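Local coordinates for heme-binding protein HutZ (Vibrio cholerae, PDB 3TGV) that binds heme and, as a member of the HugZ/HutZ heme oxygenase family, very probably degrades it to biliverdin with release of iron, at residues V36-E40 with G41-L45; E96-C99 with Q100-Q104; K8-R11 with Q12-T16; M66-E70 with T71-Q75. The protein carries 1 engineered substitution. One frame throughout, in Å; residues are numbered along the deposited sequence.

Contact 1. Residues V36-E40 with G41-L45; sequences VQNQE and GYFVL
Val-36 and Phe-43 form a hydrogen-bonded antiparallel pair, with Phe-43 N 2.8 Å from Val-36 O, and from there the chain closes into a tight hairpin through a type I turn from Asn-38 to Gly-41. Asn-38 N reaches Gly-41 O at 3.0 Å, while the returning bond, Gly-41 N to Asn-38 O at 3.1 Å, comes from well above the carbonyl plane. At phi 136° and psi -164° a side chain on Gly-41 would press into Glu-40 O, which favours glycine there. Asn-38 also closes an Asx turn: with CG held between N and C (chi1 54°), OD1 takes Glu-40 N in its plane at 3.0 Å. The same oxygen lies 3.2 Å from Phe-43 CE2, beside the ring, whose edge also meets Glu-40 CB in plane at CZ. Gln-37 and Tyr-42 run side by side on the other face of the hairpin; Gln-37 CB sits over the phenol ring, 3.9 Å from its centroid. Tyr-42 OH is hydrogen-bonded to Arg-11. Helix 96-109 lies against the Val-36 and Phe-43 side, where Gln-104 binds both Asn-38 ND2 and Gln-37 O, and strand 122-129 pairs with the returning strand along its outer edge.

Contact 2. Residues E96-C99 with Q100-Q104; sequences ELWC and QVIAQ
Trp-98 O receives Ile-102 N at 2.9 Å, and Leu-97 O receives Val-101 N at 3.0 Å in a nearly straight bond. Gln-100 N to Glu-96 O, 3.1 Å, and Ala-103 N to Cys-99 O, 3.0 Å, complete four successive links of the i to i+4 ladder. The indole of Trp-98 projects from the flank of the helix. Its CG stands opposite N across the first side-chain bond (chi1 169°), a setting that lets Ile-102 lay CG1 on the ring. That carbon lies over the five-membered ring, 3.5 Å from the centroid and 20° off the normal, a CH-pi contact displaced toward the rim on the NE1 side. Ile-102 CD1 continues along the same face beside CE2 and CZ2. One residue earlier in each turn, Leu-97 CD1 meets Val-101 CG2 at 3.8 Å, an oblique apolar contact. Both of these side chains also reach Phe-43, and Trp-98 and Val-101 touch Leu-124. Glu-96 and Gln-100, by contrast, extend along the exposed side with their flat ends turned 38° to each other. Although Gln-104 turns to Asn-38 and Gln-37, Leu-97, Trp-98 and Val-101 face the sheet, as in an amphipathic helix packed on the split-barrel sheet of this clan.

Contact 3. Residues K8-R11 with Q12-T16; sequences KEFR and QERKT
Phe-10 O is gripped by two backbone amides at the end of helix 3-13. Arg-14 N makes the stronger bond, 2.9 Å and nearly straight at 170°, whereas Glu-13 N, 3.2 Å away, adds a weak one. The preceding turn is closed by Glu-13 N to Glu-9 O at 2.9 Å and by Gln-12 N to Lys-8 O at 3.0 Å. The same two residues, Phe-10 and Arg-14, meet again through their side chains. With CG lying opposite N (chi1 -174°), Phe-10 turns its ring toward the helix end, and Arg-14 CG settles over its centre, 3.7 Å from the centroid and only 9° off the normal; Arg-14 CD follows above CZ and CE1. Arg-14 is the first residue to leave helical angles, so this CH-pi contact marks the passage from helix 3-13 to strand 16-22 of the split-barrel-type sheet of the FMN-binding clan. Bends at its second and third torsions then bring the guanidinium back to Glu-13, its chain neighbour. The grip is side-on: NE reaches Glu-13 OE1 at 2.7 Å, and NH2 reaches the syn lone pair of Glu-13 OE2 at 3.0 Å, both oxygens lying close to the guanidinium plane. This salt bridge fixes the group's rotation and presents NH1 to the end of strand 61-67 and the loop after it, where Ile-67 O accepts a hydrogen bond and Asp-69 OD1 forms a salt bridge. Phe-10 meets Phe-138 edge-to-face, and Lys-15 N is bound by Glu-70 of the second subunit.

Contact 4. Residues M66-E70 with T71-Q75; sequences MIEDE and TEAKQ
Asp-69 O points into a turn and takes two weak backbone bonds, from Glu-72 N at 3.1 Å and from Ala-73 N at 3.2 Å, while Ala-73 N is shared with Glu-70 O through a third weak bond. The chain, extended up to Asp-69, thus curls once before running on past Ala-73, and the CA atoms of Asp-69 and Glu-72 come within 5.2 Å. Glu-68 lies across the mouth of this turn. Its CG sits between N and the carbonyl carbon (chi1 77°), and from there the extended chain lays the carboxylate over Ala-73: OE2 touches Ala-73 CB at 3.5 Å, and OE1 lies 3.4 Å from Glu-72 CG. The two glutamates cross at about a right angle, their carboxylate planes 71° apart. With 4.6 Å between Glu-68 OE1 and Glu-72 OE1, their like charges probably have a mild effect at most, since Lys-80 N binds Glu-68 OE2 and Glu-72 is exposed. Asp-69 and Glu-70 reach the second subunit, although Asp-69 OD1 also pairs with Arg-14 of its own chain. Asp-69 OD1 binds Glu-70 N of the second subunit and Asp-69 OD2 binds Thr-71 OG1 there, while Glu-70 OE2 meets Thr-16 OG1 of that subunit. Directly after strand 61-67, the turn therefore lies between the approach to strand 81-91 and the start of strand 16-22 in the partner chain.

Contacts 1 and 2 share one side of the protein: the hairpin tip of contact 1 is covered by the helix of contact 2, their centres about 10 Å apart. Contacts 3 and 4 form a second pair, and both reach the second subunit; Arg-11 ties contact 3 to Tyr-42 of contact 1. Aromatic CH-pi contacts recur in contacts 1, 2 and 3, in each case on a backbone held by regular hydrogen bonds. Contact 4 has weak backbone bonds and mostly acidic side chains. Contact 1 lies nearest the core, whereas contact 2 mixes buried residues with an exposed flank; contacts 3 and 4, also partly buried, have centres about 11 and 17 Å from the chain's centre.

Contact 1. Residues V36-E40 with G41-L45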
loop_
_atom_site.group_PDB
_atom_site.type_symbol
_atom_site.label_atom_id
_atom_site.label_comp_id
_atom_site.label_asym_id
_atom_site.label_seq_id
_atom_site.Cartn_x
_atom_site.Cartn_y
_atom_site.Cartn_z
ATOM N N VAL A 36 5.966 -0.189 14.917
ATOM C CA VAL A 36 5.448 -0.524 16.238
ATOM C C VAL A 36 4.431 0.543 16.598
ATOM O O VAL A 36 4.447 1.638 16.032
ATOM C CB VAL A 36 6.557 -0.544 17.315
ATOM C CG1 VAL A 36 7.610 -1.580 16.977
ATOM C CG2 VAL A 36 7.181 0.831 17.464
ATOM N N GLN A 37 3.536 0.234 17.528
ATOM C CA GLN A 37 2.583 1.241 17.985
ATOM C C GLN A 37 2.490 1.259 19.499
ATOM O O GLN A 37 2.697 0.240 20.162
ATOM C CB GLN A 37 1.200 1.064 17.353
ATOM C CG GLN A 37 0.424 -0.149 17.827
ATOM C CD GLN A 37 -0.737 0.199 18.758
ATOM O OE1 GLN A 37 -0.808 1.300 19.322
ATOM N NE2 GLN A 37 -1.658 -0.749 18.921
ATOM N N ASN A 38 2.229 2.444 20.033
ATOM C CA ASN A 38 2.086 2.635 21.465
ATOM C C ASN A 38 1.242 3.863 21.746
ATOM O O ASN A 38 0.570 4.379 20.846
ATOM C CB ASN A 38 3.447 2.713 22.169
ATOM C CG ASN A 38 4.370 3.761 21.563
ATOM O OD1 ASN A 38 3.972 4.901 21.317
ATOM N ND2 ASN A 38 5.613 3.369 21.311
ATOM N N GLN A 39 1.280 4.327 22.990
ATOM C CA GLN A 39 0.378 5.377 23.443
ATOM C C GLN A 39 0.648 6.693 22.727
ATOM O O GLN A 39 -0.211 7.584 22.697
ATOM C CB GLN A 39 0.528 5.568 24.952
ATOM C CG GLN A 39 -0.789 5.737 25.692
ATOM C CD GLN A 39 -0.615 5.651 27.201
ATOM O OE1 GLN A 39 0.427 6.045 27.744
ATOM N NE2 GLN A 39 -1.629 5.116 27.887
ATOM N N GLU A 40 1.842 6.794 22.145
ATOM C CA GLU A 40 2.315 8.017 21.503
ATOM C C GLU A 40 2.031 8.050 20.001
ATOM O O GLU A 40 2.170 9.094 19.365
ATOM C CB GLU A 40 3.825 8.163 21.723
ATOM C CG GLU A 40 4.296 7.798 23.119
ATOM C CD GLU A 40 4.043 8.907 24.122
ATOM O OE1 GLU A 40 4.878 9.836 24.209
ATOM O OE2 GLU A 40 3.007 8.853 24.820
ATOM N N GLY A 41 1.661 6.903 19.434
ATOM C CA GLY A 41 1.317 6.815 18.024
ATOM C C GLY A 41 1.934 5.610 17.339
ATOM O O GLY A 41 2.392 4.674 17.996
ATOM N N TYR A 42 1.943 5.628 16.011
ATOM C CA TYR A 42 2.612 4.585 15.245
ATOM C C TYR A 42 4.005 5.064 14.840
ATOM O O TYR A 42 4.202 6.241 14.553
ATOM C CB TYR A 42 1.797 4.215 14.009
ATOM C CG TYR A 42 0.463 3.547 14.302
ATOM C CD1 TYR A 42 0.296 2.180 14.120
ATOM C CD2 TYR A 42 -0.617 4.281 14.757
ATOM C CE1 TYR A 42 -0.917 1.559 14.374
ATOM C CE2 TYR A 42 -1.841 3.666 15.023
ATOM C CZ TYR A 42 -1.980 2.305 14.830
ATOM O OH TYR A 42 -3.191 1.689 15.087
ATOM N N PHE A 43 4.970 4.157 14.818
ATOM C CA PHE A 43 6.338 4.548 14.499
ATOM C C PHE A 43 6.939 3.697 13.397
ATOM O O PHE A 43 6.831 2.472 13.415
ATOM C CB PHE A 43 7.221 4.496 15.744
ATOM C CG PHE A 43 6.810 5.470 16.809
ATOM C CD1 PHE A 43 7.476 6.681 16.954
ATOM C CD2 PHE A 43 5.751 5.179 17.662
ATOM C CE1 PHE A 43 7.091 7.581 17.937
ATOM C CE2 PHE A 43 5.365 6.069 18.638
ATOM C CZ PHE A 43 6.029 7.271 18.778
ATOM N N VAL A 44 7.575 4.362 12.440
ATOM C CA VAL A 44 8.333 3.666 11.406
ATOM C C VAL A 44 9.762 4.187 11.358
ATOM O O VAL A 44 10.006 5.367 11.610
ATOM C CB VAL A 44 7.692 3.838 10.025
ATOM C CG1 VAL A 44 6.303 3.189 10.007
ATOM C CG2 VAL A 44 7.619 5.318 9.656
ATOM N N LEU A 45 10.694 3.297 11.031
ATOM C CA LEU A 45 12.116 3.623 10.953
ATOM C C LEU A 45 12.574 3.426 9.515
ATOM O O LEU A 45 12.800 2.299 9.082
ATOM C CB LEU A 45 12.923 2.717 11.885
ATOM C CG LEU A 45 14.439 2.956 11.960
ATOM C CD1 LEU A 45 14.730 4.365 12.453
ATOM C CD2 LEU A 45 15.121 1.926 12.845
#

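Contact 2. Residues E96-C99 with Q100-Q104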
loop_
_atom_site.group_PDB
_atom_site.type_symbol
_atom_site.label_atom_id
_atom_site.label_comp_id
_atom_site.label_asym_id
_atom_site.label_seq_id
_atom_site.Cartn_x
_atom_site.Cartn_y
_atom_site.Cartn_z
ATOM N N GLU A 96 14.341 10.717 24.507
ATOM C CA GLU A 96 13.702 9.692 25.314
ATOM C C GLU A 96 12.692 8.876 24.494
ATOM O O GLU A 96 12.635 7.653 24.609
ATOM C CB GLU A 96 13.025 10.327 26.522
ATOM C CG GLU A 96 12.651 9.342 27.614
ATOM C CD GLU A 96 12.098 10.039 28.842
ATOM O OE1 GLU A 96 10.896 9.862 29.137
ATOM O OE2 GLU A 96 12.870 10.770 29.506
ATOM N N LEU A 97 11.903 9.555 23.667
ATOM C CA LEU A 97 10.966 8.862 22.789
ATOM C C LEU A 97 11.698 7.941 21.814
ATOM O O LEU A 97 11.257 6.821 21.553
ATOM C CB LEU A 97 10.094 9.857 22.026
ATOM C CG LEU A 97 8.918 9.253 21.246
ATOM C CD1 LEU A 97 8.182 8.220 22.094
ATOM C CD2 LEU A 97 7.953 10.342 20.769
ATOM N N TRP A 98 12.819 8.419 21.281
ATOM C CA TRP A 98 13.633 7.631 20.363
ATOM C C TRP A 98 14.061 6.322 20.998
ATOM O O TRP A 98 13.872 5.247 20.428
ATOM C CB TRP A 98 14.880 8.412 19.948
ATOM C CG TRP A 98 15.890 7.581 19.218
ATOM C CD1 TRP A 98 16.784 6.700 19.766
ATOM C CD2 TRP A 98 16.126 7.558 17.805
ATOM N NE1 TRP A 98 17.552 6.130 18.779
ATOM C CE2 TRP A 98 17.169 6.644 17.567
ATOM C CE3 TRP A 98 15.554 8.229 16.719
ATOM C CZ2 TRP A 98 17.648 6.377 16.288
ATOM C CZ3 TRP A 98 16.033 7.965 15.452
ATOM C CH2 TRP A 98 17.069 7.046 15.246
ATOM N N CYS A 99 14.652 6.416 22.182
ATOM C CA CYS A 99 15.159 5.237 22.863
ATOM C C CYS A 99 14.046 4.233 23.159
ATOM O O CYS A 99 14.228 3.029 22.991
ATOM C CB CYS A 99 15.897 5.646 24.140
ATOM S SG CYS A 99 17.287 6.784 23.836
ATOM N N GLN A 100 12.887 4.729 23.582
ATOM C CA GLN A 100 11.756 3.852 23.886
ATOM C C GLN A 100 11.279 3.090 22.652
ATOM O O GLN A 100 11.131 1.865 22.676
ATOM C CB GLN A 100 10.601 4.658 24.472
ATOM C CG GLN A 100 10.918 5.301 25.809
ATOM C CD GLN A 100 9.938 6.401 26.176
ATOM O OE1 GLN A 100 8.723 6.251 26.018
ATOM N NE2 GLN A 100 10.466 7.522 26.657
ATOM N N VAL A 101 11.038 3.822 21.572
ATOM C CA VAL A 101 10.533 3.218 20.347
ATOM C C VAL A 101 11.569 2.277 19.726
ATOM O O VAL A 101 11.223 1.184 19.278
ATOM C CB VAL A 101 10.085 4.286 19.330
ATOM C CG1 VAL A 101 9.594 3.629 18.038
ATOM C CG2 VAL A 101 8.993 5.154 19.934
ATOM N N ILE A 102 12.836 2.690 19.707
ATOM C CA ILE A 102 13.882 1.811 19.199
ATOM C C ILE A 102 13.876 0.500 19.984
ATOM O O ILE A 102 13.912 -0.593 19.408
ATOM C CB ILE A 102 15.281 2.451 19.284
ATOM C CG1 ILE A 102 15.378 3.687 18.385
ATOM C CG2 ILE A 102 16.339 1.446 18.883
ATOM C CD1 ILE A 102 15.107 3.415 16.921
ATOM N N ALA A 103 13.830 0.616 21.305
ATOM C CA ALA A 103 13.708 -0.553 22.170
ATOM C C ALA A 103 12.538 -1.436 21.741
ATOM O O ALA A 103 12.708 -2.631 21.506
ATOM C CB ALA A 103 13.524 -0.116 23.614
ATOM N N GLN A 104 11.349 -0.840 21.647
ATOM C CA GLN A 104 10.152 -1.573 21.249
ATOM C C GLN A 104 10.362 -2.271 19.913
ATOM O O GLN A 104 10.031 -3.444 19.755
ATOM C CB GLN A 104 8.940 -0.634 21.180
ATOM C CG GLN A 104 7.616 -1.334 20.913
ATOM C CD GLN A 104 6.427 -0.400 21.010
ATOM O OE1 GLN A 104 6.579 0.814 21.201
ATOM N NE2 GLN A 104 5.226 -0.964 20.889
#

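Contact 3. Residues K8-R11 with Q12-T16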
loop_
_atom_site.group_PDB
_atom_site.type_symbol
_atom_site.label_atom_id
_atom_site.label_comp_id
_atom_site.label_asym_id
_atom_site.label_seq_id
_atom_site.Cartn_x
_atom_site.Cartn_y
_atom_site.Cartn_z
ATOM N N LYS A 8 -7.855 -6.192 17.832
ATOM C CA LYS A 8 -6.659 -6.310 18.649
ATOM C C LYS A 8 -5.723 -7.369 18.079
ATOM O O LYS A 8 -4.553 -7.091 17.832
ATOM C CB LYS A 8 -7.031 -6.632 20.096
ATOM C CG LYS A 8 -5.854 -6.634 21.065
ATOM C CD LYS A 8 -6.353 -6.634 22.497
ATOM C CE LYS A 8 -5.309 -7.159 23.463
ATOM N NZ LYS A 8 -4.081 -6.325 23.470
ATOM N N GLU A 9 -6.231 -8.576 17.850
ATOM C CA GLU A 9 -5.391 -9.635 17.303
ATOM C C GLU A 9 -4.711 -9.211 15.999
ATOM O O GLU A 9 -3.541 -9.510 15.778
ATOM C CB GLU A 9 -6.195 -10.910 17.079
ATOM C CG GLU A 9 -6.797 -11.510 18.358
ATOM C CD GLU A 9 -5.758 -11.788 19.452
ATOM O OE1 GLU A 9 -5.245 -10.818 20.070
ATOM O OE2 GLU A 9 -5.463 -12.984 19.695
ATOM N N PHE A 10 -5.456 -8.524 15.142
ATOM C CA PHE A 10 -4.957 -8.077 13.840
ATOM C C PHE A 10 -3.827 -7.075 14.013
ATOM O O PHE A 10 -2.788 -7.194 13.375
ATOM C CB PHE A 10 -6.114 -7.456 13.045
ATOM C CG PHE A 10 -5.784 -7.085 11.614
ATOM C CD1 PHE A 10 -5.752 -8.052 10.615
ATOM C CD2 PHE A 10 -5.579 -5.759 11.259
ATOM C CE1 PHE A 10 -5.501 -7.714 9.295
ATOM C CE2 PHE A 10 -5.313 -5.408 9.936
ATOM C CZ PHE A 10 -5.279 -6.387 8.953
ATOM N N ARG A 11 -4.024 -6.088 14.881
ATOM C CA ARG A 11 -3.006 -5.060 15.088
ATOM C C ARG A 11 -1.738 -5.682 15.645
ATOM O O ARG A 11 -0.641 -5.223 15.351
ATOM C CB ARG A 11 -3.476 -3.981 16.061
ATOM C CG ARG A 11 -4.547 -3.037 15.535
ATOM C CD ARG A 11 -5.155 -2.235 16.698
ATOM N NE ARG A 11 -4.464 -0.971 16.880
ATOM C CZ ARG A 11 -4.450 -0.258 17.999
ATOM N NH1 ARG A 11 -5.074 -0.683 19.084
ATOM N NH2 ARG A 11 -3.766 0.880 18.036
ATOM N N GLN A 12 -1.895 -6.721 16.460
ATOM C CA GLN A 12 -0.750 -7.399 17.069
ATOM C C GLN A 12 -0.008 -8.302 16.087
ATOM O O GLN A 12 1.215 -8.438 16.154
ATOM C CB GLN A 12 -1.200 -8.204 18.297
ATOM C CG GLN A 12 -1.392 -7.353 19.536
ATOM C CD GLN A 12 -1.981 -8.125 20.709
ATOM O OE1 GLN A 12 -2.434 -9.262 20.561
ATOM N NE2 GLN A 12 -1.976 -7.503 21.884
ATOM N N GLU A 13 -0.747 -8.927 15.177
ATOM C CA GLU A 13 -0.144 -9.853 14.226
ATOM C C GLU A 13 0.531 -9.124 13.066
ATOM O O GLU A 13 1.626 -9.495 12.646
ATOM C CB GLU A 13 -1.195 -10.835 13.692
ATOM C CG GLU A 13 -0.641 -11.911 12.748
ATOM C CD GLU A 13 -0.515 -11.441 11.300
ATOM O OE1 GLU A 13 -1.428 -10.718 10.829
ATOM O OE2 GLU A 13 0.495 -11.803 10.637
ATOM N N ARG A 14 -0.123 -8.093 12.536
ATOM C CA ARG A 14 0.427 -7.390 11.384
ATOM C C ARG A 14 1.679 -6.625 11.793
ATOM O O ARG A 14 1.696 -5.952 12.817
ATOM C CB ARG A 14 -0.617 -6.455 10.777
ATOM C CG ARG A 14 -1.871 -7.168 10.283
ATOM C CD ARG A 14 -1.704 -7.690 8.866
ATOM N NE ARG A 14 -1.048 -8.989 8.823
ATOM C CZ ARG A 14 -0.416 -9.478 7.763
ATOM N NH1 ARG A 14 -0.320 -8.768 6.642
ATOM N NH2 ARG A 14 0.147 -10.677 7.832
ATOM N N LYS A 15 2.736 -6.743 10.995
ATOM C CA LYS A 15 4.012 -6.147 11.342
ATOM C C LYS A 15 4.356 -4.945 10.462
ATOM O O LYS A 15 5.310 -4.221 10.742
ATOM C CB LYS A 15 5.119 -7.203 11.245
ATOM C CG LYS A 15 4.818 -8.454 12.075
ATOM C CD LYS A 15 5.616 -8.470 13.371
ATOM C CE LYS A 15 4.917 -9.278 14.454
ATOM N NZ LYS A 15 4.608 -10.667 14.022
ATOM N N THR A 16 3.585 -4.734 9.404
ATOM C CA THR A 16 3.901 -3.692 8.432
ATOM C C THR A 16 2.723 -2.755 8.146
ATOM O O THR A 16 1.554 -3.162 8.167
ATOM C CB THR A 16 4.373 -4.307 7.091
ATOM O OG1 THR A 16 5.446 -5.232 7.331
ATOM C CG2 THR A 16 4.876 -3.226 6.170
#

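Contact 4. Residues M66-E70 with T71-Q75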
loop_
_atom_site.group_PDB
_atom_site.type_symbol
_atom_site.label_atom_id
_atom_site.label_comp_id
_atom_site.label_asym_id
_atom_site.label_seq_id
_atom_site.Cartn_x
_atom_site.Cartn_y
_atom_site.Cartn_z
ATOM N N MET A 66 -3.120 -1.006 7.171
ATOM C CA MET A 66 -2.661 -2.279 7.696
ATOM C C MET A 66 -3.588 -3.325 7.066
ATOM O O MET A 66 -4.812 -3.239 7.204
ATOM C CB MET A 66 -2.790 -2.240 9.220
ATOM C CG MET A 66 -2.169 -3.378 9.998
ATOM S SD MET A 66 -2.546 -3.207 11.773
ATOM C CE MET A 66 -1.996 -1.542 12.075
ATOM N N ILE A 67 -3.024 -4.288 6.344
ATOM C CA ILE A 67 -3.831 -5.179 5.507
ATOM C C ILE A 67 -3.393 -6.651 5.534
ATOM O O ILE A 67 -2.193 -6.955 5.623
ATOM C CB ILE A 67 -3.855 -4.669 4.036
ATOM C CG1 ILE A 67 -4.812 -5.511 3.195
ATOM C CG2 ILE A 67 -2.424 -4.637 3.436
ATOM C CD1 ILE A 67 -5.227 -4.834 1.911
ATOM N N GLU A 68 -4.357 -7.569 5.466
ATOM C CA GLU A 68 -4.011 -8.986 5.470
ATOM C C GLU A 68 -3.372 -9.344 4.133
ATOM O O GLU A 68 -3.563 -8.639 3.149
ATOM C CB GLU A 68 -5.230 -9.880 5.728
ATOM C CG GLU A 68 -6.139 -10.052 4.533
ATOM C CD GLU A 68 -7.372 -10.902 4.851
ATOM O OE1 GLU A 68 -7.298 -11.796 5.720
ATOM O OE2 GLU A 68 -8.409 -10.670 4.221
ATOM N N ASP A 69 -2.630 -10.443 4.101
ATOM C CA ASP A 69 -1.876 -10.840 2.916
ATOM C C ASP A 69 -2.796 -11.289 1.788
ATOM O O ASP A 69 -3.885 -11.785 2.046
ATOM C CB ASP A 69 -0.922 -11.980 3.269
ATOM C CG ASP A 69 0.269 -11.512 4.086
ATOM O OD1 ASP A 69 0.631 -10.321 3.974
ATOM O OD2 ASP A 69 0.852 -12.337 4.825
ATOM N N GLU A 70 -2.358 -11.133 0.539
ATOM C CA GLU A 70 -3.138 -11.642 -0.579
ATOM C C GLU A 70 -3.462 -13.115 -0.383
ATOM O O GLU A 70 -4.600 -13.527 -0.574
ATOM C CB GLU A 70 -2.417 -11.456 -1.920
ATOM C CG GLU A 70 -2.632 -10.107 -2.554
ATOM C CD GLU A 70 -1.978 -9.980 -3.905
ATOM O OE1 GLU A 70 -1.937 -10.985 -4.652
ATOM O OE2 GLU A 70 -1.476 -8.875 -4.209
ATOM N N THR A 71 -2.469 -13.913 0.001
ATOM C CA THR A 71 -2.690 -15.357 0.111
ATOM C C THR A 71 -3.585 -15.768 1.286
ATOM O O THR A 71 -4.133 -16.858 1.280
ATOM C CB THR A 71 -1.370 -16.152 0.178
ATOM O OG1 THR A 71 -0.517 -15.577 1.174
ATOM C CG2 THR A 71 -0.673 -16.118 -1.160
ATOM N N GLU A 72 -3.728 -14.906 2.289
ATOM C CA GLU A 72 -4.584 -15.224 3.431
ATOM C C GLU A 72 -6.043 -14.814 3.201
ATOM O O GLU A 72 -6.952 -15.319 3.867
ATOM C CB GLU A 72 -4.042 -14.575 4.716
ATOM C CG GLU A 72 -5.083 -14.392 5.850
ATOM C CD GLU A 72 -5.619 -15.706 6.444
ATOM O OE1 GLU A 72 -5.879 -15.741 7.670
ATOM O OE2 GLU A 72 -5.800 -16.694 5.695
ATOM N N ALA A 73 -6.270 -13.905 2.259
ATOM C CA ALA A 73 -7.610 -13.353 2.058
ATOM C C ALA A 73 -8.610 -14.355 1.485
ATOM O O ALA A 73 -8.366 -14.968 0.443
ATOM C CB ALA A 73 -7.553 -12.120 1.189
ATOM N N LYS A 74 -9.740 -14.496 2.170
ATOM C CA LYS A 74 -10.862 -15.280 1.677
ATOM C C LYS A 74 -11.368 -14.650 0.390
ATOM O O LYS A 74 -11.591 -15.340 -0.606
ATOM C CB LYS A 74 -11.985 -15.304 2.714
ATOM C CG LYS A 74 -12.360 -16.687 3.238
ATOM C CD LYS A 74 -13.414 -16.572 4.345
ATOM C CE LYS A 74 -14.140 -17.894 4.594
ATOM N NZ LYS A 74 -15.185 -17.767 5.657
ATOM N N GLN A 75 -11.539 -13.332 0.407
ATOM C CA GLN A 75 -12.014 -12.631 -0.779
ATOM C C GLN A 75 -11.047 -11.554 -1.231
ATOM O O GLN A 75 -10.874 -10.548 -0.547
ATOM C CB GLN A 75 -13.363 -11.978 -0.505
ATOM C CG GLN A 75 -13.676 -10.862 -1.491
ATOM C CD GLN A 75 -14.015 -11.392 -2.870
ATOM O OE1 GLN A 75 -13.186 -11.397 -3.774
ATOM N NE2 GLN A 75 -15.257 -11.841 -3.034
#